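Local coordinates for conserved hypothetical protein (Pyrococcus furiosus, PDB 1Y81) that is of unknown function but binds coenzyme A through a Rossmann-like domain of the CoA-binding family, at residues K16-G21 against L45-N50. Residues are numbered along the deposited sequence; the frame is centred on the assembly and turned at random.
Sequences KIALVG and LPVNPN. With COA (coenzyme A), chain C.
Leu-45 O is gripped from the neighbouring strand by Leu-19 N at 2.9 Å, with Ala-18 CA adding a CH···O contact at 3.3 Å. Leu-45 N in turn donates to Ile-17 O, and Val-47 N to Leu-19 O; these bonds join strand 16-20 to the parallel end of strand 43-47, the short segments 19° apart, pairing Ala-18 with Leu-45, Leu-19 with Pro-46 and Val-20 with Val-47. Pro-46 suits this outermost strand: the bonds use Leu-45 and Val-47, and its missing N-H falls on the edge turned from strand 16-20. Its ring shares a face with Leu-19, which packs against Ile-33 and Leu-34 of helix 29-39.

On the other face, Ala-18, Val-20, Leu-45 and Val-47 supply small or branched apolar groups; Val-20 CG2 lies 4.2 Å from Val-47 CB. At the N-terminal end of strand 16-20 the extended Lys-16 lays CE 3.8 Å from Leu-45 CD1, while its NZ forms a salt bridge with Asp-69.

The last bond, Gly-21 N to Val-47 O at 3.0 Å, joins the segments where both reach coenzyme A. At Gly-21's positive phi (98°) a CB would jam against the preceding carbonyl O, which itself calls for glycine; COA O4B would crowd it too. Asn-48 ND2 has two hydrogens for three acceptors: O7A of the 3'-phosphate at 3.3 Å, Ala-22 O and, by a weak, bent bond (129°), O3B. Asn-50 N holds OD1 in an Asx turn, helping fix the amide's rotation with ND2 facing the ligand, while Pro-49 CD and Val-20 CG1 touch the adenine. Linked through helix 29-39, the strands form the first beta-alpha-beta unit of a Rossmann-like fold, with the nucleotide at their C-terminal ends.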
ATOM      1  N   LYS A  16       1.060  -8.534   8.225  1.00 33.14           N
ATOM      2  CA  LYS A  16       0.623  -7.162   8.480  1.00 30.80           C
ATOM      3  C   LYS A  16       0.863  -6.318   7.226  1.00 28.59           C
ATOM      4  O   LYS A  16       1.999  -6.118   6.805  1.00 28.10           O
ATOM      5  CB  LYS A  16       1.389  -6.589   9.667  1.00 31.55           C
ATOM      6  CG  LYS A  16       0.790  -5.339  10.269  1.00 32.71           C
ATOM      7  CD  LYS A  16       1.519  -4.981  11.565  1.00 33.20           C
ATOM      8  CE  LYS A  16       0.943  -3.725  12.203  1.00 34.24           C
ATOM      9  NZ  LYS A  16       1.562  -3.406  13.536  1.00 32.82           N
ATOM     10  N   ILE A  17      -0.226  -5.830   6.643  1.00 27.93           N
ATOM     11  CA  ILE A  17      -0.196  -5.189   5.334  1.00 25.56           C
ATOM     12  C   ILE A  17      -0.718  -3.755   5.447  1.00 21.91           C
ATOM     13  O   ILE A  17      -1.833  -3.550   5.937  1.00 25.43           O
ATOM     14  CB  ILE A  17      -1.102  -5.976   4.329  1.00 24.38           C
ATOM     15  CG1 ILE A  17      -0.590  -7.428   4.141  1.00 24.47           C
ATOM     16  CG2 ILE A  17      -1.259  -5.193   2.988  1.00 24.62           C
ATOM     17  CD1 ILE A  17      -1.490  -8.314   3.299  1.00 25.60           C
ATOM     18  N   ALA A  18       0.071  -2.781   5.010  1.00 17.93           N
ATOM     19  CA  ALA A  18      -0.442  -1.398   4.860  1.00 17.41           C
ATOM     20  C   ALA A  18      -1.012  -1.193   3.452  1.00 18.93           C
ATOM     21  O   ALA A  18      -0.468  -1.715   2.478  1.00 21.79           O
ATOM     22  CB  ALA A  18       0.609  -0.382   5.144  1.00 18.97           C
ATOM     23  N   LEU A  19      -2.096  -0.426   3.356  1.00 14.78           N
ATOM     24  CA  LEU A  19      -2.783  -0.252   2.067  1.00 14.94           C
ATOM     25  C   LEU A  19      -2.888   1.227   1.695  1.00 16.49           C
ATOM     26  O   LEU A  19      -3.785   1.951   2.186  1.00 14.08           O
ATOM     27  CB  LEU A  19      -4.174  -0.923   2.098  1.00 14.75           C
ATOM     28  CG  LEU A  19      -4.988  -0.836   0.799  1.00 14.82           C
ATOM     29  CD1 LEU A  19      -4.219  -1.486  -0.408  1.00 15.49           C
ATOM     30  CD2 LEU A  19      -6.397  -1.446   0.980  1.00 17.64           C
ATOM     31  N   VAL A  20      -1.978   1.665   0.825  1.00 15.39           N
ATOM     32  CA  VAL A  20      -1.900   3.058   0.392  1.00 13.39           C
ATOM     33  C   VAL A  20      -2.966   3.259  -0.701  1.00 15.82           C
ATOM     34  O   VAL A  20      -2.912   2.611  -1.739  1.00 15.81           O
ATOM     35  CB  VAL A  20      -0.487   3.434  -0.143  1.00 13.73           C
ATOM     36  CG1 VAL A  20      -0.500   4.847  -0.801  1.00 13.50           C
ATOM     37  CG2 VAL A  20       0.577   3.362   0.986  1.00 15.94           C
ATOM     38  N   GLY A  21      -3.928   4.154  -0.436  1.00 14.77           N
ATOM     39  CA  GLY A  21      -5.083   4.325  -1.311  1.00 14.43           C
ATOM     40  C   GLY A  21      -6.320   3.586  -0.845  1.00 14.47           C
ATOM     41  O   GLY A  21      -7.330   3.551  -1.564  1.00 14.00           O
ATOM     42  N   LEU A  45      -3.712  -2.120   7.543  1.00 19.47           N
ATOM     43  CA  LEU A  45      -3.608  -0.768   8.033  1.00 18.32           C
ATOM     44  C   LEU A  45      -3.859   0.165   6.857  1.00 15.43           C
ATOM     45  O   LEU A  45      -2.973   0.354   6.034  1.00 15.34           O
ATOM     46  CB  LEU A  45      -2.227  -0.501   8.651  1.00 21.28           C
ATOM     47  CG  LEU A  45      -2.025  -1.040  10.090  1.00 23.20           C
ATOM     48  CD1 LEU A  45      -2.060  -2.560  10.143  1.00 25.65           C
ATOM     49  CD2 LEU A  45      -0.709  -0.552  10.640  1.00 21.71           C
ATOM     50  N   PRO A  46      -5.064   0.753   6.794  1.00 14.63           N
ATOM     51  CA  PRO A  46      -5.342   1.685   5.708  1.00 13.96           C
ATOM     52  C   PRO A  46      -4.498   2.966   5.775  1.00 16.66           C
ATOM     53  O   PRO A  46      -4.195   3.489   6.868  1.00 15.67           O
ATOM     54  CB  PRO A  46      -6.837   2.033   5.884  1.00 17.53           C
ATOM     55  CG  PRO A  46      -7.268   1.443   7.131  1.00 19.25           C
ATOM     56  CD  PRO A  46      -6.202   0.584   7.707  1.00 15.55           C
ATOM     57  N   VAL A  47      -4.126   3.480   4.606  1.00 13.90           N
ATOM     58  CA  VAL A  47      -3.392   4.714   4.546  1.00 14.26           C
ATOM     59  C   VAL A  47      -4.040   5.635   3.496  1.00 15.79           C
ATOM     60  O   VAL A  47      -4.019   5.344   2.288  1.00 14.47           O
ATOM     61  CB  VAL A  47      -1.877   4.479   4.203  1.00 14.79           C
ATOM     62  CG1 VAL A  47      -1.150   5.797   4.032  1.00 15.37           C
ATOM     63  CG2 VAL A  47      -1.191   3.498   5.252  1.00 13.27           C
ATOM     64  N   ASN A  48      -4.623   6.729   3.975  1.00 14.07           N
ATOM     65  CA  ASN A  48      -5.328   7.703   3.118  1.00 13.40           C
ATOM     66  C   ASN A  48      -5.662   8.936   3.973  1.00 17.03           C
ATOM     67  O   ASN A  48      -6.400   8.816   4.943  1.00 17.49           O
ATOM     68  CB  ASN A  48      -6.603   7.089   2.510  1.00 13.97           C
ATOM     69  CG  ASN A  48      -7.306   8.043   1.490  1.00 13.74           C
ATOM     70  OD1 ASN A  48      -7.222   9.270   1.606  1.00 17.44           O
ATOM     71  ND2 ASN A  48      -7.977   7.465   0.509  1.00 17.62           N
ATOM     72  N   PRO A  49      -5.105  10.115   3.618  1.00 20.55           N
ATOM     73  CA  PRO A  49      -5.353  11.380   4.368  1.00 23.46           C
ATOM     74  C   PRO A  49      -6.833  11.810   4.445  1.00 24.91           C
ATOM     75  O   PRO A  49      -7.182  12.610   5.318  1.00 24.91           O
ATOM     76  CB  PRO A  49      -4.558  12.437   3.578  1.00 25.46           C
ATOM     77  CG  PRO A  49      -3.615  11.687   2.707  1.00 25.70           C
ATOM     78  CD  PRO A  49      -4.186  10.314   2.475  1.00 22.42           C
ATOM     79  N   ASN A  50      -7.684  11.290   3.550  1.00 21.36           N
ATOM     80  CA  ASN A  50      -9.124  11.648   3.525  1.00 20.72           C
ATOM     81  C   ASN A  50      -9.962  11.063   4.669  1.00 22.41           C
ATOM     82  O   ASN A  50     -11.056  11.583   4.982  1.00 23.11           O
ATOM     83  CB  ASN A  50      -9.786  11.203   2.205  1.00 22.80           C
ATOM     84  CG  ASN A  50      -9.395  12.057   1.011  1.00 21.80           C
ATOM     85  OD1 ASN A  50      -9.527  11.615  -0.136  1.00 27.12           O
ATOM     86  ND2 ASN A  50      -8.932  13.270   1.253  1.00 18.65           N
TER
HETATM   87  N1A COA C 201      -1.804   8.585   0.222  1.00 18.32           N
HETATM   88  C2A COA C 201      -2.826   7.684   0.382  1.00 17.31           C
HETATM   89  N3A COA C 201      -3.903   7.702  -0.469  1.00 14.96           N
HETATM   90  C4A COA C 201      -3.976   8.642  -1.449  1.00 15.94           C
HETATM   91  C5A COA C 201      -2.957   9.573  -1.634  1.00 17.29           C
HETATM   92  C6A COA C 201      -1.857   9.543  -0.788  1.00 19.66           C
HETATM   93  N6A COA C 201      -0.878  10.423  -0.936  1.00 19.49           N
HETATM   94  N7A COA C 201      -3.292  10.352  -2.693  1.00 18.08           N
HETATM   95  C8A COA C 201      -4.487   9.925  -3.172  1.00 17.54           C
HETATM   96  N9A COA C 201      -4.916   8.876  -2.407  1.00 16.98           N
HETATM   97  C1B COA C 201      -6.178   8.111  -2.518  1.00 16.79           C
HETATM   98  C2B COA C 201      -7.256   8.847  -3.315  1.00 17.03           C
HETATM   99  O2B COA C 201      -7.784  10.018  -2.643  1.00 18.72           O
HETATM  100  C3B COA C 201      -8.224   7.675  -3.516  1.00 16.95           C
HETATM  101  O3B COA C 201      -9.062   7.450  -2.397  1.00 18.74           O
HETATM  102  P3B COA C 201     -10.498   8.201  -2.257  1.00 25.34           P
HETATM  103  O7A COA C 201     -10.661   8.747  -0.868  1.00 29.01           O
HETATM  104  O8A COA C 201     -11.531   7.175  -2.560  1.00 29.16           O
HETATM  105  O9A COA C 201     -10.495   9.389  -3.169  1.00 31.38           O
HETATM  106  C4B COA C 201      -7.317   6.444  -3.644  1.00 17.71           C
HETATM  107  O4B COA C 201      -6.037   6.839  -3.123  1.00 18.31           O
HETATM  108  C5B COA C 201      -7.181   5.937  -5.094  1.00 16.03           C
HETATM  109  O5B COA C 201      -6.709   7.009  -5.884  1.00 18.50           O
HETATM  110  P1A COA C 201      -7.496   7.476  -7.209  1.00 21.62           P
HETATM  111  O1A COA C 201      -6.891   8.756  -7.733  1.00 21.13           O
HETATM  112  O2A COA C 201      -8.980   7.537  -6.926  1.00 21.65           O
HETATM  113  O3A COA C 201      -7.106   6.266  -8.196  1.00 21.33           O
HETATM  114  P2A COA C 201      -8.132   5.188  -8.800  1.00 23.41           P
HETATM  115  O4A COA C 201      -9.089   5.867  -9.746  1.00 26.80           O
HETATM  116  O5A COA C 201      -8.851   4.363  -7.796  1.00 22.45           O
HETATM  117  O6A COA C 201      -7.153   4.221  -9.612  1.00 22.76           O
HETATM  118  CBP COA C 201      -5.145   2.953  -9.996  1.00 20.65           C
HETATM  119  CCP COA C 201      -6.166   3.452  -8.948  1.00 21.85           C
HETATM  120  CDP COA C 201      -4.081   2.146  -9.239  1.00 22.95           C
HETATM  121  CEP COA C 201      -4.459   4.146 -10.655  1.00 23.80           C
HETATM  122  CAP COA C 201      -5.847   2.112 -11.087  1.00 19.81           C
HETATM  123  OAP COA C 201      -4.930   1.750 -12.105  1.00 18.61           O
HETATM  124  C9P COA C 201      -6.388   0.890 -10.400  1.00 22.34           C
HETATM  125  O9P COA C 201      -7.699   0.917  -9.929  1.00 22.58           O
HETATM  126  N8P COA C 201      -5.535  -0.132 -10.240  1.00 24.98           N
HETATM  127  C7P COA C 201      -5.816  -1.365  -9.518  1.00 22.28           C
HETATM  128  C6P COA C 201      -6.606  -2.360 -10.281  1.00 21.93           C
HETATM  129  C5P COA C 201      -6.728  -3.594  -9.433  1.00 21.76           C
HETATM  130  O5P COA C 201      -6.439  -3.615  -8.214  1.00 21.22           O
HETATM  131  N4P COA C 201      -7.184  -4.599 -10.135  1.00 20.58           N
HETATM  132  C3P COA C 201      -7.426  -5.923  -9.663  1.00 18.71           C
HETATM  133  C2P COA C 201      -6.676  -6.933 -10.531  1.00 20.15           C
HETATM  134  S1P COA C 201      -4.873  -6.708 -10.373  1.00 20.50           S